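Local coordinates for protein Dok-7 (Mus musculus, PDB 3ML4), which binds phosphoinositides and the receptor kinase MuSK as a dimeric adaptor, and probably activates that kinase at the forming neuromuscular synapse, at residues Pro71-Leu82 and Gly94-Asp105; Ile108-His116 and Ile203-Phe214. All coordinates share one frame; numbering follows the deposited sequence.

Contact 1: residues Pro71-Leu82 and Gly94-Asp105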
loop_
_atom_site.group_PDB
_atom_site.type_symbol
_atom_site.label_atom_id
_atom_site.label_comp_id
_atom_site.label_asym_id
_atom_site.label_seq_id
_atom_site.Cartn_x
_atom_site.Cartn_y
_atom_site.Cartn_z
ATOM N N PRO B 71 3.043 22.070 2.792
ATOM C CA PRO B 71 2.184 23.222 2.507
ATOM C C PRO B 71 2.817 24.581 2.791
ATOM O O PRO B 71 3.806 24.661 3.507
ATOM C CB PRO B 71 1.013 23.012 3.465
ATOM C CG PRO B 71 1.634 22.341 4.659
ATOM C CD PRO B 71 2.842 21.576 4.167
ATOM N N ALA B 72 2.229 25.631 2.218
ATOM C CA ALA B 72 2.582 27.044 2.479
ATOM C C ALA B 72 4.004 27.441 2.076
ATOM O O ALA B 72 4.717 28.115 2.829
ATOM C CB ALA B 72 2.274 27.445 3.934
ATOM N N LEU B 73 4.403 27.010 0.885
ATOM C CA LEU B 73 5.619 27.485 0.245
ATOM C C LEU B 73 5.209 28.502 -0.808
ATOM O O LEU B 73 4.314 28.231 -1.600
ATOM C CB LEU B 73 6.366 26.337 -0.440
ATOM C CG LEU B 73 7.004 25.190 0.353
ATOM C CD1 LEU B 73 7.412 24.073 -0.597
ATOM C CD2 LEU B 73 8.194 25.629 1.208
ATOM N N PRO B 74 5.850 29.685 -0.814
ATOM C CA PRO B 74 5.571 30.678 -1.849
ATOM C C PRO B 74 6.058 30.206 -3.218
ATOM O O PRO B 74 7.176 29.697 -3.336
ATOM C CB PRO B 74 6.365 31.904 -1.386
ATOM C CG PRO B 74 6.681 31.643 0.071
ATOM C CD PRO B 74 6.845 30.171 0.155
ATOM N N TYR B 75 5.219 30.378 -4.237
ATOM C CA TYR B 75 5.500 29.864 -5.567
ATOM C C TYR B 75 4.603 30.524 -6.611
ATOM O O TYR B 75 3.373 30.492 -6.493
ATOM C CB TYR B 75 5.299 28.346 -5.582
ATOM C CG TYR B 75 5.567 27.672 -6.913
ATOM C CD1 TYR B 75 6.870 27.468 -7.364
ATOM C CD2 TYR B 75 4.516 27.217 -7.706
ATOM C CE1 TYR B 75 7.119 26.848 -8.573
ATOM C CE2 TYR B 75 4.759 26.590 -8.925
ATOM C CZ TYR B 75 6.061 26.410 -9.351
ATOM O OH TYR B 75 6.311 25.789 -10.555
ATOM N N GLU B 76 5.234 31.127 -7.620
ATOM C CA GLU B 76 4.540 31.729 -8.776
ATOM C C GLU B 76 3.390 32.671 -8.407
ATOM O O GLU B 76 2.323 32.640 -9.027
ATOM C CB GLU B 76 4.045 30.638 -9.740
ATOM C CG GLU B 76 5.137 29.764 -10.341
ATOM C CD GLU B 76 6.017 30.498 -11.342
ATOM O OE1 GLU B 76 5.551 31.484 -11.960
ATOM O OE2 GLU B 76 7.182 30.075 -11.514
ATOM N N GLY B 77 3.611 33.497 -7.386
ATOM C CA GLY B 77 2.643 34.507 -6.973
ATOM C C GLY B 77 1.611 34.022 -5.975
ATOM O O GLY B 77 0.753 34.790 -5.546
ATOM N N LEU B 78 1.685 32.748 -5.601
ATOM C CA LEU B 78 0.725 32.177 -4.650
ATOM C C LEU B 78 1.384 31.822 -3.325
ATOM O O LEU B 78 2.584 31.517 -3.285
ATOM C CB LEU B 78 0.003 30.965 -5.255
ATOM C CG LEU B 78 -1.293 31.245 -6.043
ATOM C CD1 LEU B 78 -1.008 31.805 -7.424
ATOM C CD2 LEU B 78 -2.154 29.993 -6.158
ATOM N N ALA B 79 0.602 31.884 -2.246
ATOM C CA ALA B 79 1.107 31.646 -0.886
ATOM C C ALA B 79 0.455 30.435 -0.207
ATOM O O ALA B 79 1.051 29.813 0.668
ATOM C CB ALA B 79 0.935 32.896 -0.024
ATOM N N HIS B 80 -0.776 30.127 -0.594
ATOM C CA HIS B 80 -1.443 28.925 -0.117
ATOM C C HIS B 80 -1.322 27.827 -1.179
ATOM O O HIS B 80 -2.245 27.560 -1.945
ATOM C CB HIS B 80 -2.895 29.221 0.255
ATOM C CG HIS B 80 -3.041 30.303 1.280
ATOM N ND1 HIS B 80 -3.863 31.393 1.098
ATOM C CD2 HIS B 80 -2.456 30.470 2.491
ATOM C CE1 HIS B 80 -3.793 32.178 2.159
ATOM N NE2 HIS B 80 -2.944 31.642 3.017
ATOM N N THR B 81 -0.138 27.228 -1.220
ATOM C CA THR B 81 0.189 26.171 -2.155
ATOM C C THR B 81 0.548 24.913 -1.381
ATOM O O THR B 81 1.032 24.987 -0.245
ATOM C CB THR B 81 1.410 26.541 -3.016
ATOM O OG1 THR B 81 2.487 26.920 -2.157
ATOM C CG2 THR B 81 1.093 27.689 -3.953
ATOM N N LEU B 82 0.308 23.762 -2.000
ATOM C CA LEU B 82 0.738 22.487 -1.442
ATOM C C LEU B 82 1.657 21.790 -2.426
ATOM O O LEU B 82 1.407 21.775 -3.629
ATOM C CB LEU B 82 -0.464 21.599 -1.104
ATOM C CG LEU B 82 -0.198 20.207 -0.516
ATOM C CD1 LEU B 82 0.479 20.286 0.858
ATOM C CD2 LEU B 82 -1.495 19.401 -0.441
ATOM N N GLY B 94 -2.527 24.939 -6.039
ATOM C CA GLY B 94 -2.826 26.320 -5.684
ATOM C C GLY B 94 -4.190 26.494 -5.053
ATOM O O GLY B 94 -5.213 26.181 -5.662
ATOM N N PHE B 95 -4.197 27.007 -3.829
ATOM C CA PHE B 95 -5.424 27.234 -3.090
ATOM C C PHE B 95 -5.583 28.706 -2.777
ATOM O O PHE B 95 -4.602 29.443 -2.705
ATOM C CB PHE B 95 -5.419 26.447 -1.782
ATOM C CG PHE B 95 -5.175 24.986 -1.960
ATOM C CD1 PHE B 95 -3.882 24.478 -1.932
ATOM C CD2 PHE B 95 -6.238 24.112 -2.156
ATOM C CE1 PHE B 95 -3.649 23.125 -2.097
ATOM C CE2 PHE B 95 -6.016 22.752 -2.320
ATOM C CZ PHE B 95 -4.714 22.256 -2.289
ATOM N N ASP B 96 -6.831 29.118 -2.582
ATOM C CA ASP B 96 -7.151 30.473 -2.160
ATOM C C ASP B 96 -6.935 30.563 -0.658
ATOM O O ASP B 96 -6.002 31.214 -0.189
ATOM C CB ASP B 96 -8.610 30.796 -2.493
ATOM C CG ASP B 96 -9.153 29.943 -3.628
ATOM O OD1 ASP B 96 -8.380 29.607 -4.558
ATOM O OD2 ASP B 96 -10.356 29.600 -3.591
ATOM N N SER B 97 -7.797 29.874 0.082
ATOM C CA SER B 97 -7.809 29.925 1.533
ATOM C C SER B 97 -6.712 29.081 2.162
ATOM O O SER B 97 -6.367 28.010 1.658
ATOM C CB SER B 97 -9.177 29.480 2.058
ATOM O OG SER B 97 -9.679 28.382 1.313
ATOM N N HIS B 98 -6.170 29.586 3.269
ATOM C CA HIS B 98 -5.220 28.857 4.103
ATOM C C HIS B 98 -5.814 27.548 4.638
ATOM O O HIS B 98 -5.156 26.510 4.601
ATOM C CB HIS B 98 -4.756 29.746 5.263
ATOM C CG HIS B 98 -3.751 29.100 6.168
ATOM N ND1 HIS B 98 -4.092 28.531 7.374
ATOM C CD2 HIS B 98 -2.412 28.944 6.047
ATOM C CE1 HIS B 98 -3.009 28.049 7.958
ATOM N NE2 HIS B 98 -1.976 28.283 7.171
ATOM N N GLU B 99 -7.056 27.596 5.118
ATOM C CA GLU B 99 -7.652 26.433 5.784
ATOM C C GLU B 99 -7.949 25.267 4.837
ATOM O O GLU B 99 -7.888 24.111 5.250
ATOM C CB GLU B 99 -8.877 26.813 6.638
ATOM C CG GLU B 99 -10.164 27.104 5.870
ATOM C CD GLU B 99 -11.384 27.234 6.782
ATOM O OE1 GLU B 99 -12.509 26.979 6.302
ATOM O OE2 GLU B 99 -11.224 27.584 7.973
ATOM N N ALA B 100 -8.247 25.583 3.578
ATOM C CA ALA B 100 -8.464 24.576 2.536
ATOM C C ALA B 100 -7.174 23.828 2.208
ATOM O O ALA B 100 -7.183 22.610 2.011
ATOM C CB ALA B 100 -9.039 25.216 1.279
HETATM N N MSE B 101 -6.071 24.570 2.151
HETATM C CA MSE B 101 -4.747 23.997 1.967
HETATM C C MSE B 101 -4.389 23.049 3.118
HETATM O O MSE B 101 -3.924 21.930 2.881
HETATM C CB MSE B 101 -3.716 25.118 1.855
HETATM C CG MSE B 101 -2.274 24.665 1.829
HETATM SE SE MSE B 101 -1.098 26.113 2.374
HETATM C CE MSE B 101 -1.365 26.044 4.311
ATOM N N CYS B 102 -4.616 23.500 4.353
ATOM C CA CYS B 102 -4.361 22.679 5.537
ATOM C C CYS B 102 -5.255 21.450 5.568
ATOM O O CYS B 102 -4.804 20.360 5.921
ATOM C CB CYS B 102 -4.564 23.487 6.819
ATOM S SG CYS B 102 -3.435 24.867 6.984
ATOM N N ALA B 103 -6.521 21.639 5.202
ATOM C CA ALA B 103 -7.473 20.541 5.098
ATOM C C ALA B 103 -6.952 19.485 4.125
ATOM O O ALA B 103 -6.926 18.299 4.450
ATOM C CB ALA B 103 -8.845 21.054 4.658
ATOM N N TRP B 104 -6.510 19.929 2.948
ATOM C CA TRP B 104 -5.927 19.034 1.949
ATOM C C TRP B 104 -4.660 18.329 2.459
ATOM O O TRP B 104 -4.522 17.111 2.316
ATOM C CB TRP B 104 -5.668 19.783 0.634
ATOM C CG TRP B 104 -6.884 19.888 -0.245
ATOM C CD1 TRP B 104 -8.111 20.378 0.106
ATOM C CD2 TRP B 104 -6.990 19.498 -1.624
ATOM N NE1 TRP B 104 -8.973 20.313 -0.961
ATOM C CE2 TRP B 104 -8.312 19.780 -2.037
ATOM C CE3 TRP B 104 -6.100 18.939 -2.549
ATOM C CZ2 TRP B 104 -8.767 19.518 -3.336
ATOM C CZ3 TRP B 104 -6.556 18.683 -3.847
ATOM C CH2 TRP B 104 -7.876 18.969 -4.223
ATOM N N ASP B 105 -3.756 19.092 3.076
ATOM C CA ASP B 105 -2.533 18.531 3.652
ATOM C C ASP B 105 -2.824 17.465 4.716
ATOM O O ASP B 105 -2.211 16.394 4.703
ATOM C CB ASP B 105 -1.651 19.631 4.250
ATOM C CG ASP B 105 -0.366 19.085 4.835
ATOM O OD1 ASP B 105 0.624 18.954 4.088
ATOM O OD2 ASP B 105 -0.346 18.780 6.040
#
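H80 reaches from the end of the 71-82 segment over the first turn of the helix that begins at H98. Its CB rests against F95 O, and CG passes D96 O. CG lies anti to the carbonyl carbon (chi1 -57°), a turn that brings ND1 round to donate a hydrogen bond to D96 O at 2.5 Å, tilted out of the imidazole plane by 27°. CD2 and NE2, on the far side of the ring, lie near H98, with NE2 3.5 Å from H98 CB, and one ring face covers the backbone N of H98.

The backbone continues the join: F95 N donates to H80 O at 2.8 Å, beside the antiparallel non-hydrogen-bonded pair T81-G94. G94 has no CB, which would probably crowd L78 CD2. D96 turns outward, and its carboxylate pairs with K16.

Next to H80, M101, selenomethionine in this crystal, fills the middle. Its SE lies 3.4 Å from A72 N and 3.6 Å from T81 O, two atoms already hydrogen-bonded to each other, while a bend at chi3 (78°) sets CE against P71 CB and A72 CB. The long, unbranched methionine shape, here with selenium for sulfur, fits this uneven surface. L82 CB touches the F95 ring edge at CE1, 3.7 Å away, and P71 CD comes to 3.4 Å from D105 OD1, which is salt-bridged to R109.

This is the PH-domain design, a C-terminal helix packed across one end of a bent antiparallel sheet, with W104 reaching V11, V15, L28 and L30. Apolar groups supply more than half of the seam, though H80 is its largest single contributor; the polar bonds gather where strand gives way to helix, and histidine serves there as both donor and flat cover.

Contact 2: residues Ile108-His116 and Ile203-Phe214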
loop_
_atom_site.group_PDB
_atom_site.type_symbol
_atom_site.label_atom_id
_atom_site.label_comp_id
_atom_site.label_asym_id
_atom_site.label_seq_id
_atom_site.Cartn_x
_atom_site.Cartn_y
_atom_site.Cartn_z
ATOM N N ILE B 108 -4.755 14.298 2.960
ATOM C CA ILE B 108 -3.813 13.539 2.123
ATOM C C ILE B 108 -2.763 12.787 2.950
ATOM O O ILE B 108 -2.483 11.621 2.679
ATOM C CB ILE B 108 -3.132 14.430 1.055
ATOM C CG1 ILE B 108 -4.180 15.023 0.101
ATOM C CG2 ILE B 108 -2.089 13.636 0.272
ATOM C CD1 ILE B 108 -3.659 16.116 -0.828
ATOM N N ARG B 109 -2.200 13.450 3.960
ATOM C CA ARG B 109 -1.239 12.818 4.875
ATOM C C ARG B 109 -1.745 11.517 5.484
ATOM O O ARG B 109 -1.101 10.478 5.353
ATOM C CB ARG B 109 -0.841 13.774 5.998
ATOM C CG ARG B 109 0.416 14.525 5.710
ATOM C CD ARG B 109 0.840 15.383 6.884
ATOM N NE ARG B 109 2.296 15.397 6.952
ATOM C CZ ARG B 109 3.084 16.219 6.268
ATOM N NH1 ARG B 109 2.578 17.154 5.468
ATOM N NH2 ARG B 109 4.391 16.108 6.399
ATOM N N TYR B 110 -2.897 11.587 6.149
ATOM C CA TYR B 110 -3.478 10.432 6.818
ATOM C C TYR B 110 -3.743 9.300 5.834
ATOM O O TYR B 110 -3.431 8.142 6.110
ATOM C CB TYR B 110 -4.770 10.830 7.523
ATOM C CG TYR B 110 -5.482 9.675 8.184
ATOM C CD1 TYR B 110 -5.158 9.289 9.485
ATOM C CD2 TYR B 110 -6.470 8.956 7.507
ATOM C CE1 TYR B 110 -5.806 8.222 10.093
ATOM C CE2 TYR B 110 -7.116 7.891 8.106
ATOM C CZ TYR B 110 -6.783 7.532 9.400
ATOM O OH TYR B 110 -7.428 6.477 10.004
ATOM N N ALA B 111 -4.307 9.650 4.680
ATOM C CA ALA B 111 -4.665 8.675 3.654
ATOM C C ALA B 111 -3.477 7.886 3.106
ATOM O O ALA B 111 -3.617 6.707 2.785
ATOM C CB ALA B 111 -5.405 9.354 2.529
ATOM N N LEU B 112 -2.316 8.533 3.004
ATOM C CA LEU B 112 -1.131 7.880 2.427
ATOM C C LEU B 112 -0.402 6.932 3.389
ATOM O O LEU B 112 0.478 6.175 2.971
ATOM C CB LEU B 112 -0.170 8.902 1.814
ATOM C CG LEU B 112 -0.667 9.635 0.559
ATOM C CD1 LEU B 112 0.330 10.712 0.129
ATOM C CD2 LEU B 112 -0.972 8.670 -0.600
ATOM N N GLY B 113 -0.775 6.970 4.668
ATOM C CA GLY B 113 -0.226 6.051 5.666
ATOM C C GLY B 113 0.511 6.783 6.767
ATOM O O GLY B 113 -0.108 7.419 7.626
ATOM N N GLU B 114 1.836 6.690 6.748
ATOM C CA GLU B 114 2.659 7.445 7.689
ATOM C C GLU B 114 3.557 8.416 6.930
ATOM O O GLU B 114 4.605 8.033 6.395
ATOM C CB GLU B 114 3.467 6.511 8.597
ATOM C CG GLU B 114 2.615 5.660 9.546
ATOM C CD GLU B 114 1.885 6.475 10.616
ATOM O OE1 GLU B 114 2.367 7.563 11.009
ATOM O OE2 GLU B 114 0.815 6.017 11.069
ATOM N N VAL B 115 3.112 9.667 6.867
ATOM C CA VAL B 115 3.822 10.723 6.146
ATOM C C VAL B 115 3.949 11.977 7.010
ATOM O O VAL B 115 2.964 12.652 7.327
ATOM C CB VAL B 115 3.236 10.986 4.707
ATOM C CG1 VAL B 115 1.774 10.596 4.616
ATOM C CG2 VAL B 115 3.467 12.428 4.228
ATOM N N HIS B 116 5.197 12.245 7.392
ATOM C CA HIS B 116 5.553 13.256 8.377
ATOM C C HIS B 116 6.675 14.123 7.821
ATOM O O HIS B 116 7.448 13.676 6.969
ATOM C CB HIS B 116 6.044 12.580 9.658
ATOM C CG HIS B 116 5.049 11.647 10.279
ATOM N ND1 HIS B 116 4.418 11.922 11.476
ATOM C CD2 HIS B 116 4.587 10.439 9.879
ATOM C CE1 HIS B 116 3.604 10.928 11.779
ATOM N NE2 HIS B 116 3.688 10.014 10.827
ATOM N N ILE B 203 8.043 2.875 13.422
ATOM C CA ILE B 203 7.899 2.361 12.050
ATOM C C ILE B 203 8.707 1.073 11.809
ATOM O O ILE B 203 8.168 0.084 11.299
ATOM C CB ILE B 203 8.189 3.451 10.956
ATOM C CG1 ILE B 203 6.933 4.263 10.626
ATOM C CG2 ILE B 203 8.615 2.812 9.642
ATOM C CD1 ILE B 203 6.393 5.149 11.731
ATOM N N VAL B 204 9.981 1.081 12.202
ATOM C CA VAL B 204 10.864 -0.074 11.974
ATOM C C VAL B 204 10.416 -1.319 12.744
ATOM O O VAL B 204 10.847 -2.432 12.446
ATOM C CB VAL B 204 12.365 0.245 12.249
ATOM C CG1 VAL B 204 12.824 1.427 11.398
ATOM C CG2 VAL B 204 12.628 0.494 13.737
ATOM N N ARG B 205 9.538 -1.118 13.721
ATOM C CA ARG B 205 8.941 -2.222 14.471
ATOM C C ARG B 205 7.492 -2.477 14.057
ATOM O O ARG B 205 6.801 -3.292 14.670
ATOM C CB ARG B 205 9.043 -1.961 15.978
ATOM C CG ARG B 205 10.464 -1.979 16.486
ATOM C CD ARG B 205 10.586 -1.471 17.912
ATOM N NE ARG B 205 11.944 -1.706 18.385
ATOM C CZ ARG B 205 12.966 -0.874 18.199
ATOM N NH1 ARG B 205 12.788 0.283 17.570
ATOM N NH2 ARG B 205 14.167 -1.200 18.653
ATOM N N GLY B 206 7.039 -1.772 13.024
ATOM C CA GLY B 206 5.714 -2.002 12.441
ATOM C C GLY B 206 4.564 -1.308 13.147
ATOM O O GLY B 206 3.391 -1.512 12.797
ATOM N N ILE B 207 4.892 -0.492 14.143
ATOM C CA ILE B 207 3.890 0.275 14.860
ATOM C C ILE B 207 3.727 1.639 14.201
ATOM O O ILE B 207 4.704 2.283 13.836
ATOM C CB ILE B 207 4.259 0.454 16.357
ATOM C CG1 ILE B 207 4.720 -0.877 16.974
ATOM C CG2 ILE B 207 3.073 1.026 17.142
ATOM C CD1 ILE B 207 5.570 -0.733 18.232
ATOM N N SER B 208 2.479 2.055 14.023
ATOM C CA SER B 208 2.163 3.438 13.722
ATOM C C SER B 208 1.950 4.111 15.062
ATOM O O SER B 208 1.188 3.601 15.875
ATOM C CB SER B 208 0.888 3.524 12.882
ATOM O OG SER B 208 0.205 4.750 13.093
ATOM N N PRO B 209 2.618 5.255 15.308
ATOM C CA PRO B 209 2.504 5.880 16.624
ATOM C C PRO B 209 1.053 6.150 16.975
ATOM O O PRO B 209 0.664 6.089 18.139
ATOM C CB PRO B 209 3.265 7.201 16.452
ATOM C CG PRO B 209 4.251 6.918 15.369
ATOM C CD PRO B 209 3.500 6.031 14.414
ATOM N N THR B 210 0.261 6.419 15.949
ATOM C CA THR B 210 -1.122 6.808 16.117
ATOM C C THR B 210 -2.079 5.614 15.985
ATOM O O THR B 210 -3.005 5.476 16.777
ATOM C CB THR B 210 -1.468 7.998 15.163
ATOM O OG1 THR B 210 -2.547 8.766 15.704
ATOM C CG2 THR B 210 -1.805 7.538 13.760
ATOM N N LYS B 211 -1.826 4.729 15.023
ATOM C CA LYS B 211 -2.755 3.629 14.720
ATOM C C LYS B 211 -2.407 2.279 15.360
ATOM O O LYS B 211 -3.190 1.335 15.280
ATOM C CB LYS B 211 -2.911 3.458 13.202
ATOM C CG LYS B 211 -3.607 4.617 12.518
ATOM C CD LYS B 211 -3.980 4.283 11.090
ATOM C CE LYS B 211 -2.976 4.830 10.107
ATOM N NZ LYS B 211 -3.126 6.297 9.903
ATOM N N GLY B 212 -1.250 2.190 16.005
ATOM C CA GLY B 212 -0.742 0.904 16.465
ATOM C C GLY B 212 -0.289 0.085 15.268
ATOM O O GLY B 212 -0.051 0.647 14.190
ATOM N N PRO B 213 -0.180 -1.248 15.440
ATOM C CA PRO B 213 0.306 -2.167 14.395
ATOM C C PRO B 213 -0.374 -1.956 13.041
ATOM O O PRO B 213 -1.587 -1.726 12.992
ATOM C CB PRO B 213 -0.052 -3.551 14.951
ATOM C CG PRO B 213 -0.038 -3.372 16.430
ATOM C CD PRO B 213 -0.526 -1.965 16.684
ATOM N N PHE B 214 0.407 -2.030 11.963
ATOM C CA PHE B 214 -0.128 -1.887 10.608
ATOM C C PHE B 214 -1.088 -3.037 10.295
ATOM O O PHE B 214 -1.915 -2.939 9.390
ATOM C CB PHE B 214 0.989 -1.843 9.548
ATOM C CG PHE B 214 2.096 -0.852 9.834
ATOM C CD1 PHE B 214 1.826 0.403 10.375
ATOM C CD2 PHE B 214 3.416 -1.168 9.518
ATOM C CE1 PHE B 214 2.858 1.312 10.632
ATOM C CE2 PHE B 214 4.452 -0.265 9.763
ATOM C CZ PHE B 214 4.172 0.977 10.321
HETATM O O HOH W 1 1.307 8.256 13.264
#
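E114 makes the polar join, sending its carboxylate between H116 and S208. OE2 accepts a hydrogen bond from S208 OG at 2.5 Å, very short as modelled, which at this resolution is no sign of extra strength. OE1 takes one from H116 NE2, 2.8 Å long, nearly straight (171°) and in the imidazole plane, and another from a water at 2.6 Å. A bend at chi2 (-67°) turns the carboxylate toward both partners. S208 OG, which also accepts from K211 N in an ST motif, is a small hydroxyl acting as both donor and acceptor. S208 also faces K211 and G212 in a classic beta bulge of the hairpin after helix 193-203 in the IRS-type PTB domain; E114 stands where the PH helix hands over to the first PTB strand. With an alanine in place of E114 both oxygens would go, and S208 OG and H116 NE2 would probably lose the carboxylate they share.

Charge adds a looser link: K211 NZ stays 4.1 Å from E114 OE2, beyond a salt bridge, and 3.3 Å from Y110 CE1.

Apolar packing is light: E114 CG lies 4.4 Å from I203 CD1, and P35 of the second subunit packs on E114 and F214.

In the fold
Helix 98-112 runs through both contacts: its first turns pack on the PH sheet in contact 1, and its last turn leads into the PTB sheet in contact 2. The two centres lie 24 Å apart, yet the contacts touch where L82 CD2 meets I108 CD1 at 4.0 Å. Together they bracket the passage from one domain to the next. Contact 2 lies nearer the dimer and peptide surfaces: V204 and R205 touch the bound peptide, and several of its residues meet the second subunit, whereas no other chain of the assembly touches contact 1.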